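Local coordinates for thermosome subunit (Methanococcoides burtonii, PDB 3AQ1), which probably works as an ATP-dependent group II chaperonin that binds unfolded proteins and helps them fold, though it was crystallised as an open-state monomer, at residues Ala103-Ala108 against Leu127-Val132; Ile135-Glu140 against Asn319-Thr324; Ala188-Leu193 against Lys277-Thr282. One frame throughout, in Å; residues are numbered along the deposited sequence.

Contact 1: Ala103-Ala108 against Leu127-Val132; sequences ALIKIA and LTVKAV
Methyl CG2 of Val129 lies over one face of the peptide joining Leu104 to Ile105, the one flat group that matters here. It stands almost straight above the peptide plane, 3.6 Å from Leu104 C and just as near to Ile105 N. The opposite face of that peptide is turned away from 127-132. At its edge the carbonyl stays in the helix: Leu104 O accepts from Ala108 N at 2.9 Å. Val129 can reach the peptide because CG1 is anti to its own backbone N (chi1 168°), which leaves CG2 beside that N and directed at the neighbouring helix. Around the methyl the rest of the seat is aliphatic. Leu104 CB touches Val129 CG2 from one flank at 3.8 Å, and CG1 of Ile105 meets the same methyl at 3.7 Å, the Ile105 and Val129 side chains lying roughly perpendicular. The helices, 101-109 and 121-132, pack at a steep 117°, their local axes 9.2 Å apart at closest approach, in what the chaperonin topology suggests is the intermediate domain. One turn on from Leu104, the methyl of Ala108 faces Thr128, with Ala108 CB 4.0 Å from Thr128 CG2. Thr128 meets it through CB and CG2, while OG1 is hydrogen-bonded to Leu124 O in its own helix. No hydrogen bond crosses between the two segments, so shape and burial of aliphatic surface do the work. Helix 332-355 covers both partners, Val349 touching Ala108 while Leu342 and Ala345 touch Thr128. The other side of helix 101-109 is tied by Lys106 to Asp444, in a salt bridge, and to Trp441, in a cation-pi contact.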
loop_
_atom_site.group_PDB
_atom_site.type_symbol
_atom_site.label_atom_id
_atom_site.label_comp_id
_atom_site.label_asym_id
_atom_site.label_seq_id
_atom_site.Cartn_x
_atom_site.Cartn_y
_atom_site.Cartn_z
ATOM N N ALA A 103 -12.153 -13.290 2.232
ATOM C CA ALA A 103 -10.847 -13.255 2.874
ATOM C C ALA A 103 -10.193 -11.895 2.690
ATOM O O ALA A 103 -9.510 -11.404 3.595
ATOM C CB ALA A 103 -9.949 -14.357 2.339
ATOM N N LEU A 104 -10.393 -11.301 1.513
ATOM C CA LEU A 104 -9.929 -9.940 1.260
ATOM C C LEU A 104 -10.605 -8.952 2.208
ATOM O O LEU A 104 -9.964 -8.050 2.737
ATOM C CB LEU A 104 -10.197 -9.532 -0.183
ATOM C CG LEU A 104 -9.314 -10.141 -1.260
ATOM C CD1 LEU A 104 -9.888 -9.831 -2.647
ATOM C CD2 LEU A 104 -7.900 -9.622 -1.106
ATOM N N ILE A 105 -11.906 -9.130 2.413
ATOM C CA ILE A 105 -12.649 -8.318 3.358
ATOM C C ILE A 105 -12.194 -8.541 4.797
ATOM O O ILE A 105 -12.196 -7.612 5.609
ATOM C CB ILE A 105 -14.138 -8.597 3.260
ATOM C CG1 ILE A 105 -14.704 -7.829 2.073
ATOM C CG2 ILE A 105 -14.832 -8.197 4.552
ATOM C CD1 ILE A 105 -16.174 -7.586 2.148
ATOM N N LYS A 106 -11.808 -9.775 5.103
ATOM C CA LYS A 106 -11.227 -10.099 6.405
ATOM C C LYS A 106 -9.858 -9.436 6.561
ATOM O O LYS A 106 -9.553 -8.864 7.612
ATOM C CB LYS A 106 -11.096 -11.612 6.579
ATOM C CG LYS A 106 -10.994 -12.086 8.021
ATOM C CD LYS A 106 -10.317 -13.453 8.080
ATOM C CE LYS A 106 -11.076 -14.451 8.935
ATOM N NZ LYS A 106 -11.061 -14.095 10.376
ATOM N N ILE A 107 -9.038 -9.519 5.516
ATOM C CA ILE A 107 -7.724 -8.882 5.509
ATOM C C ILE A 107 -7.839 -7.366 5.722
ATOM O O ILE A 107 -7.251 -6.823 6.656
ATOM C CB ILE A 107 -6.935 -9.237 4.226
ATOM C CG1 ILE A 107 -6.409 -10.662 4.333
ATOM C CG2 ILE A 107 -5.766 -8.278 3.979
ATOM C CD1 ILE A 107 -5.684 -11.135 3.108
ATOM N N ALA A 108 -8.618 -6.697 4.879
ATOM C CA ALA A 108 -8.855 -5.262 5.024
ATOM C C ALA A 108 -9.345 -4.891 6.427
ATOM O O ALA A 108 -8.930 -3.878 6.986
ATOM C CB ALA A 108 -9.843 -4.758 3.958
ATOM N N LEU A 127 -15.733 -1.440 0.926
ATOM C CA LEU A 127 -15.330 -0.352 0.063
ATOM C C LEU A 127 -13.872 -0.541 -0.345
ATOM O O LEU A 127 -13.538 -0.407 -1.520
ATOM C CB LEU A 127 -15.549 0.987 0.776
ATOM C CG LEU A 127 -15.244 2.257 0.007
ATOM C CD1 LEU A 127 -15.890 2.160 -1.352
ATOM C CD2 LEU A 127 -15.757 3.455 0.776
ATOM N N THR A 128 -13.012 -0.863 0.623
ATOM C CA THR A 128 -11.613 -1.149 0.330
ATOM C C THR A 128 -11.442 -2.212 -0.756
ATOM O O THR A 128 -10.673 -2.036 -1.699
ATOM C CB THR A 128 -10.874 -1.675 1.548
ATOM O OG1 THR A 128 -10.899 -0.697 2.588
ATOM C CG2 THR A 128 -9.445 -1.957 1.170
ATOM N N VAL A 129 -12.158 -3.321 -0.604
ATOM C CA VAL A 129 -12.003 -4.472 -1.478
ATOM C C VAL A 129 -12.499 -4.180 -2.905
ATOM O O VAL A 129 -11.891 -4.592 -3.894
ATOM C CB VAL A 129 -12.676 -5.727 -0.853
ATOM C CG1 VAL A 129 -12.794 -6.864 -1.853
ATOM C CG2 VAL A 129 -11.892 -6.191 0.361
ATOM N N LYS A 130 -13.590 -3.433 -2.998
ATOM C CA LYS A 130 -14.173 -3.068 -4.276
ATOM C C LYS A 130 -13.292 -2.082 -5.056
ATOM O O LYS A 130 -13.256 -2.108 -6.283
ATOM C CB LYS A 130 -15.553 -2.483 -4.029
ATOM C CG LYS A 130 -16.265 -1.975 -5.245
ATOM C CD LYS A 130 -17.692 -1.607 -4.880
ATOM C CE LYS A 130 -18.444 -0.993 -6.048
ATOM N NZ LYS A 130 -19.792 -0.512 -5.608
ATOM N N ALA A 131 -12.593 -1.212 -4.333
ATOM C CA ALA A 131 -11.680 -0.246 -4.927
ATOM C C ALA A 131 -10.419 -0.954 -5.404
ATOM O O ALA A 131 -10.024 -0.826 -6.565
ATOM C CB ALA A 131 -11.325 0.833 -3.911
ATOM N N VAL A 132 -9.793 -1.705 -4.501
ATOM C CA VAL A 132 -8.583 -2.439 -4.831
ATOM C C VAL A 132 -8.826 -3.391 -5.984
ATOM O O VAL A 132 -8.117 -3.343 -6.978
ATOM C CB VAL A 132 -8.031 -3.213 -3.628
ATOM C CG1 VAL A 132 -7.089 -4.307 -4.087
ATOM C CG2 VAL A 132 -7.303 -2.263 -2.706
#

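Contact 2: Ile135-Glu140 against Asn319-Thr324; sequences IVEEEE and NSKAVT
Glu137 and Lys321 run alongside one another with their ends pointing opposite ways, so that they meet through their aliphatic parts and not through their charges. Glu137 CG lies 3.8 Å from Lys321 CG. The glutamate is extended beyond CG and its carboxylate stays near Lys321 CG, whereas the lysine bends at chi2 (-59°) and its ammonium end runs the other way, bringing NZ to a long 4.1 Å from Val136 O. NZ of Lys321 therefore ends 7.1 Å from Glu137 OE2, much too far for a salt bridge, and any attraction between the charges is probably weak and general. Ile135 makes the other half of the contact with a single branch. CG1 occupies the crowded position between backbone N and carbonyl carbon (chi1 64°) and leads away, while CG2 is left to face the second segment. That methyl rests against the carbonyl of Lys321, with Ile135 CG2 3.4 Å from Lys321 O, and also meets Val323, whose CG1 is 3.8 Å from Ile135 CG2. No hydrogen bond joins the segments, so side chains pack against side chains and backbone carbonyls, without strand pairing, in what is by chaperonin topology probably the intermediate domain. The backbone of Glu137 is hydrogen-bonded to that of Lys144 in a small, weakly bonded antiparallel pair, and the backbone of Val323 to Lys152 in the sheet of strands 151-157, 323-329 and 165-167. Asn150, at the end of the short helix 147-150, touches Ile135, Glu137 and Lys321 alike, while Ile151 lies against both Ile135 and Val323.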
loop_
_atom_site.group_PDB
_atom_site.type_symbol
_atom_site.label_atom_id
_atom_site.label_comp_id
_atom_site.label_asym_id
_atom_site.label_seq_id
_atom_site.Cartn_x
_atom_site.Cartn_y
_atom_site.Cartn_z
ATOM N N ILE A 135 -8.523 -1.901 -9.526
ATOM C CA ILE A 135 -7.279 -1.405 -10.094
ATOM C C ILE A 135 -6.214 -2.501 -10.185
ATOM O O ILE A 135 -5.036 -2.206 -10.406
ATOM C CB ILE A 135 -6.699 -0.236 -9.272
ATOM C CG1 ILE A 135 -6.310 -0.709 -7.867
ATOM C CG2 ILE A 135 -7.690 0.906 -9.206
ATOM C CD1 ILE A 135 -5.198 0.072 -7.269
ATOM N N VAL A 136 -6.618 -3.759 -9.998
ATOM C CA VAL A 136 -5.701 -4.893 -10.146
ATOM C C VAL A 136 -5.205 -5.069 -11.581
ATOM O O VAL A 136 -6.000 -5.259 -12.501
ATOM C CB VAL A 136 -6.347 -6.222 -9.708
ATOM C CG1 VAL A 136 -5.384 -7.383 -9.967
ATOM C CG2 VAL A 136 -6.739 -6.173 -8.243
ATOM N N GLU A 137 -3.890 -5.017 -11.767
ATOM C CA GLU A 137 -3.293 -5.163 -13.097
ATOM C C GLU A 137 -2.688 -6.549 -13.274
ATOM O O GLU A 137 -2.108 -7.104 -12.347
ATOM C CB GLU A 137 -2.233 -4.078 -13.346
ATOM C CG GLU A 137 -2.814 -2.675 -13.531
ATOM C CD GLU A 137 -1.757 -1.569 -13.564
ATOM O OE1 GLU A 137 -1.016 -1.404 -12.567
ATOM O OE2 GLU A 137 -1.692 -0.843 -14.585
ATOM N N GLU A 138 -2.839 -7.116 -14.464
ATOM C CA GLU A 138 -2.232 -8.410 -14.752
ATOM C C GLU A 138 -0.815 -8.197 -15.260
ATOM O O GLU A 138 -0.506 -7.156 -15.835
ATOM C CB GLU A 138 -3.052 -9.168 -15.790
ATOM C CG GLU A 138 -3.170 -10.652 -15.513
ATOM C CD GLU A 138 -4.587 -11.055 -15.155
ATOM O OE1 GLU A 138 -5.323 -10.211 -14.596
ATOM O OE2 GLU A 138 -4.964 -12.215 -15.433
ATOM N N GLU A 139 0.048 -9.183 -15.046
ATOM C CA GLU A 139 1.423 -9.092 -15.522
ATOM C C GLU A 139 2.089 -10.457 -15.637
ATOM O O GLU A 139 1.499 -11.487 -15.306
ATOM C CB GLU A 139 2.261 -8.208 -14.593
ATOM C CG GLU A 139 2.191 -6.714 -14.863
ATOM C CD GLU A 139 3.134 -5.921 -13.964
ATOM O OE1 GLU A 139 3.517 -6.440 -12.891
ATOM O OE2 GLU A 139 3.490 -4.780 -14.328
ATOM N N GLU A 140 3.320 -10.449 -16.133
ATOM C CA GLU A 140 4.213 -11.576 -15.958
ATOM C C GLU A 140 4.858 -11.371 -14.605
ATOM O O GLU A 140 4.909 -10.245 -14.108
ATOM C CB GLU A 140 5.289 -11.589 -17.032
ATOM C CG GLU A 140 4.805 -11.982 -18.400
ATOM C CD GLU A 140 5.956 -12.184 -19.360
ATOM O OE1 GLU A 140 7.073 -11.720 -19.047
ATOM O OE2 GLU A 140 5.746 -12.807 -20.422
ATOM N N ASN A 319 -5.126 5.936 -20.387
ATOM C CA ASN A 319 -4.632 4.733 -19.719
ATOM C C ASN A 319 -5.002 4.713 -18.240
ATOM O O ASN A 319 -4.158 4.920 -17.367
ATOM C CB ASN A 319 -3.116 4.603 -19.888
ATOM C CG ASN A 319 -2.728 3.985 -21.222
ATOM O OD1 ASN A 319 -3.011 2.814 -21.481
ATOM N ND2 ASN A 319 -2.074 4.770 -22.074
ATOM N N SER A 320 -6.273 4.464 -17.959
ATOM C CA SER A 320 -6.731 4.505 -16.589
ATOM C C SER A 320 -7.180 3.145 -16.087
ATOM O O SER A 320 -8.166 2.573 -16.561
ATOM C CB SER A 320 -7.859 5.529 -16.408
ATOM O OG SER A 320 -9.113 5.010 -16.825
ATOM N N LYS A 321 -6.425 2.623 -15.135
ATOM C CA LYS A 321 -6.974 1.661 -14.205
ATOM C C LYS A 321 -7.503 2.495 -13.030
ATOM O O LYS A 321 -8.418 2.081 -12.308
ATOM C CB LYS A 321 -5.902 0.667 -13.755
ATOM C CG LYS A 321 -5.822 -0.582 -14.617
ATOM C CD LYS A 321 -7.149 -1.319 -14.613
ATOM C CE LYS A 321 -7.032 -2.662 -15.310
ATOM N NZ LYS A 321 -8.323 -3.399 -15.275
ATOM N N ALA A 322 -6.935 3.696 -12.909
ATOM C CA ALA A 322 -7.239 4.669 -11.864
ATOM C C ALA A 322 -8.715 4.916 -11.534
ATOM O O ALA A 322 -9.589 4.898 -12.396
ATOM C CB ALA A 322 -6.548 5.986 -12.183
ATOM N N VAL A 323 -8.963 5.164 -10.259
ATOM C CA VAL A 323 -10.294 5.435 -9.734
ATOM C C VAL A 323 -10.194 6.434 -8.590
ATOM O O VAL A 323 -9.173 6.558 -7.935
ATOM C CB VAL A 323 -10.965 4.170 -9.154
ATOM C CG1 VAL A 323 -10.713 2.976 -10.025
ATOM C CG2 VAL A 323 -10.450 3.900 -7.777
ATOM N N THR A 324 -11.271 7.147 -8.350
ATOM C CA THR A 324 -11.329 8.038 -7.216
ATOM C C THR A 324 -12.464 7.549 -6.365
ATOM O O THR A 324 -13.549 7.295 -6.873
ATOM C CB THR A 324 -11.631 9.474 -7.660
ATOM O OG1 THR A 324 -10.572 9.931 -8.504
ATOM C CG2 THR A 324 -11.749 10.399 -6.465
#

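Contact 3: Ala188-Leu193 against Lys277-Thr282; sequences AKILLL and KVTGAT
A single water joins the two backbones: Leu192 N donates to it at 2.7 Å, and it donates in turn to Thr282 O at 2.8 Å. No direct hydrogen bond links the segments. Beside the water the contact turns greasy, with CD1 and CG of Leu192 against the methyl of Ala281, and Ile190 CD1 meeting Thr279 CG2 at 3.5 Å. Thr279 closes helix 269-279 with an ST turn, its OG1 accepting from Ala281 N at 3.1 Å; OG1 is also hydrogen-bonded to Leu275 O. A chi1 of 73° sets OG1 between its own N and carbonyl carbon and turns CG2 to the strand. With a valine in place of Thr279 the hydroxyl is gone, and Ala281 N and Leu275 O would probably both be left without that mate, weakening the ST turn. In this probable apical domain, strand 184-193 pairs in parallel with 241-244, whose Phe243 touches both Ile190 and Leu192. Helix end and strand thus meet through carbon, while water bridges Leu192 N and Thr282 O and the turn pairs Thr279 OG1 with Ala281 N.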
loop_
_atom_site.group_PDB
_atom_site.type_symbol
_atom_site.label_atom_id
_atom_site.label_comp_id
_atom_site.label_asym_id
_atom_site.label_seq_id
_atom_site.Cartn_x
_atom_site.Cartn_y
_atom_site.Cartn_z
ATOM N N ALA A 188 -12.015 15.155 -24.663
ATOM C CA ALA A 188 -11.213 16.243 -24.150
ATOM C C ALA A 188 -9.782 16.080 -24.630
ATOM O O ALA A 188 -9.272 14.964 -24.739
ATOM C CB ALA A 188 -11.278 16.264 -22.633
ATOM N N LYS A 189 -9.148 17.202 -24.935
ATOM C CA LYS A 189 -7.726 17.207 -25.229
ATOM C C LYS A 189 -7.116 18.099 -24.177
ATOM O O LYS A 189 -7.402 19.289 -24.122
ATOM C CB LYS A 189 -7.472 17.754 -26.630
ATOM C CG LYS A 189 -8.201 16.986 -27.683
ATOM C CD LYS A 189 -7.708 15.554 -27.746
ATOM C CE LYS A 189 -8.637 14.683 -28.573
ATOM N NZ LYS A 189 -7.972 13.406 -28.905
ATOM N N ILE A 190 -6.286 17.514 -23.329
ATOM C CA ILE A 190 -5.941 18.145 -22.065
ATOM C C ILE A 190 -4.524 18.680 -22.035
ATOM O O ILE A 190 -3.567 17.976 -22.380
ATOM C CB ILE A 190 -6.116 17.152 -20.927
ATOM C CG1 ILE A 190 -7.585 16.751 -20.833
ATOM C CG2 ILE A 190 -5.590 17.739 -19.623
ATOM C CD1 ILE A 190 -7.804 15.437 -20.181
ATOM N N LEU A 191 -4.408 19.935 -21.616
ATOM C CA LEU A 191 -3.116 20.593 -21.463
ATOM C C LEU A 191 -2.850 20.836 -19.971
ATOM O O LEU A 191 -3.697 21.386 -19.276
ATOM C CB LEU A 191 -3.115 21.919 -22.243
ATOM C CG LEU A 191 -1.868 22.804 -22.232
ATOM C CD1 LEU A 191 -0.761 22.188 -23.065
ATOM C CD2 LEU A 191 -2.184 24.206 -22.732
ATOM N N LEU A 192 -1.693 20.409 -19.474
ATOM C CA LEU A 192 -1.329 20.664 -18.074
ATOM C C LEU A 192 -0.256 21.746 -17.983
ATOM O O LEU A 192 0.791 21.629 -18.612
ATOM C CB LEU A 192 -0.868 19.376 -17.375
ATOM C CG LEU A 192 -1.862 18.224 -17.567
ATOM C CD1 LEU A 192 -1.345 16.913 -17.016
ATOM C CD2 LEU A 192 -3.174 18.576 -16.945
ATOM N N LEU A 193 -0.529 22.806 -17.222
ATOM C CA LEU A 193 0.441 23.885 -17.020
ATOM C C LEU A 193 0.856 23.976 -15.567
ATOM O O LEU A 193 0.015 24.082 -14.686
ATOM C CB LEU A 193 -0.143 25.240 -17.437
ATOM C CG LEU A 193 -0.720 25.395 -18.855
ATOM C CD1 LEU A 193 -1.152 26.831 -19.135
ATOM C CD2 LEU A 193 0.274 24.942 -19.889
ATOM N N LYS A 277 -0.634 11.309 -15.271
ATOM C CA LYS A 277 -0.580 9.854 -15.400
ATOM C C LYS A 277 -1.818 9.256 -16.062
ATOM O O LYS A 277 -1.686 8.425 -16.968
ATOM C CB LYS A 277 -0.301 9.166 -14.055
ATOM C CG LYS A 277 1.090 9.425 -13.488
ATOM C CD LYS A 277 1.110 9.188 -11.972
ATOM C CE LYS A 277 2.382 9.734 -11.321
ATOM N NZ LYS A 277 2.217 9.904 -9.845
ATOM N N VAL A 278 -3.012 9.659 -15.622
ATOM C CA VAL A 278 -4.234 9.114 -16.228
ATOM C C VAL A 278 -4.543 9.620 -17.641
ATOM O O VAL A 278 -5.143 8.884 -18.408
ATOM C CB VAL A 278 -5.516 9.242 -15.343
ATOM C CG1 VAL A 278 -5.334 8.541 -14.033
ATOM C CG2 VAL A 278 -5.907 10.686 -15.137
ATOM N N THR A 279 -4.135 10.845 -17.990
ATOM C CA THR A 279 -4.465 11.399 -19.309
ATOM C C THR A 279 -3.359 11.339 -20.334
ATOM O O THR A 279 -3.632 11.464 -21.520
ATOM C CB THR A 279 -4.882 12.877 -19.266
ATOM O OG1 THR A 279 -3.732 13.687 -19.012
ATOM C CG2 THR A 279 -5.951 13.128 -18.233
ATOM N N GLY A 280 -2.116 11.200 -19.890
ATOM C CA GLY A 280 -0.986 11.152 -20.810
ATOM C C GLY A 280 -0.413 12.527 -21.116
ATOM O O GLY A 280 0.537 12.670 -21.894
ATOM N N ALA A 281 -1.000 13.547 -20.504
ATOM C CA ALA A 281 -0.528 14.903 -20.708
ATOM C C ALA A 281 0.862 15.078 -20.140
ATOM O O ALA A 281 1.233 14.427 -19.174
ATOM C CB ALA A 281 -1.472 15.896 -20.081
ATOM N N THR A 282 1.630 15.968 -20.751
ATOM C CA THR A 282 2.941 16.312 -20.243
ATOM C C THR A 282 2.889 17.699 -19.629
ATOM O O THR A 282 2.577 18.677 -20.299
ATOM C CB THR A 282 4.001 16.252 -21.349
ATOM O OG1 THR A 282 3.926 14.978 -22.003
ATOM C CG2 THR A 282 5.392 16.438 -20.756
HETATM O O HOH W 1 -0.027 19.056 -21.160
#

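In the fold
From the N terminus, contact 1 closes first, a short loop of 18 residues that brings helix 101-109 onto helix 121-132. The chain then passes almost directly into strand 136-137, which opens contact 2; its partner arrives only after 178 more residues, beside strand 323-329. Contact 3 opens and closes wholly within that long excursion, joining strand 184-193 to the end of helix 269-279. Contact 1 is thus in series with both others, and none cross. Contacts 2 and 3, with centres about 18 Å apart, touch where Ala322 CB packs on Val278 CG1 at 3.4 Å, linking what are probably the apical and intermediate domains.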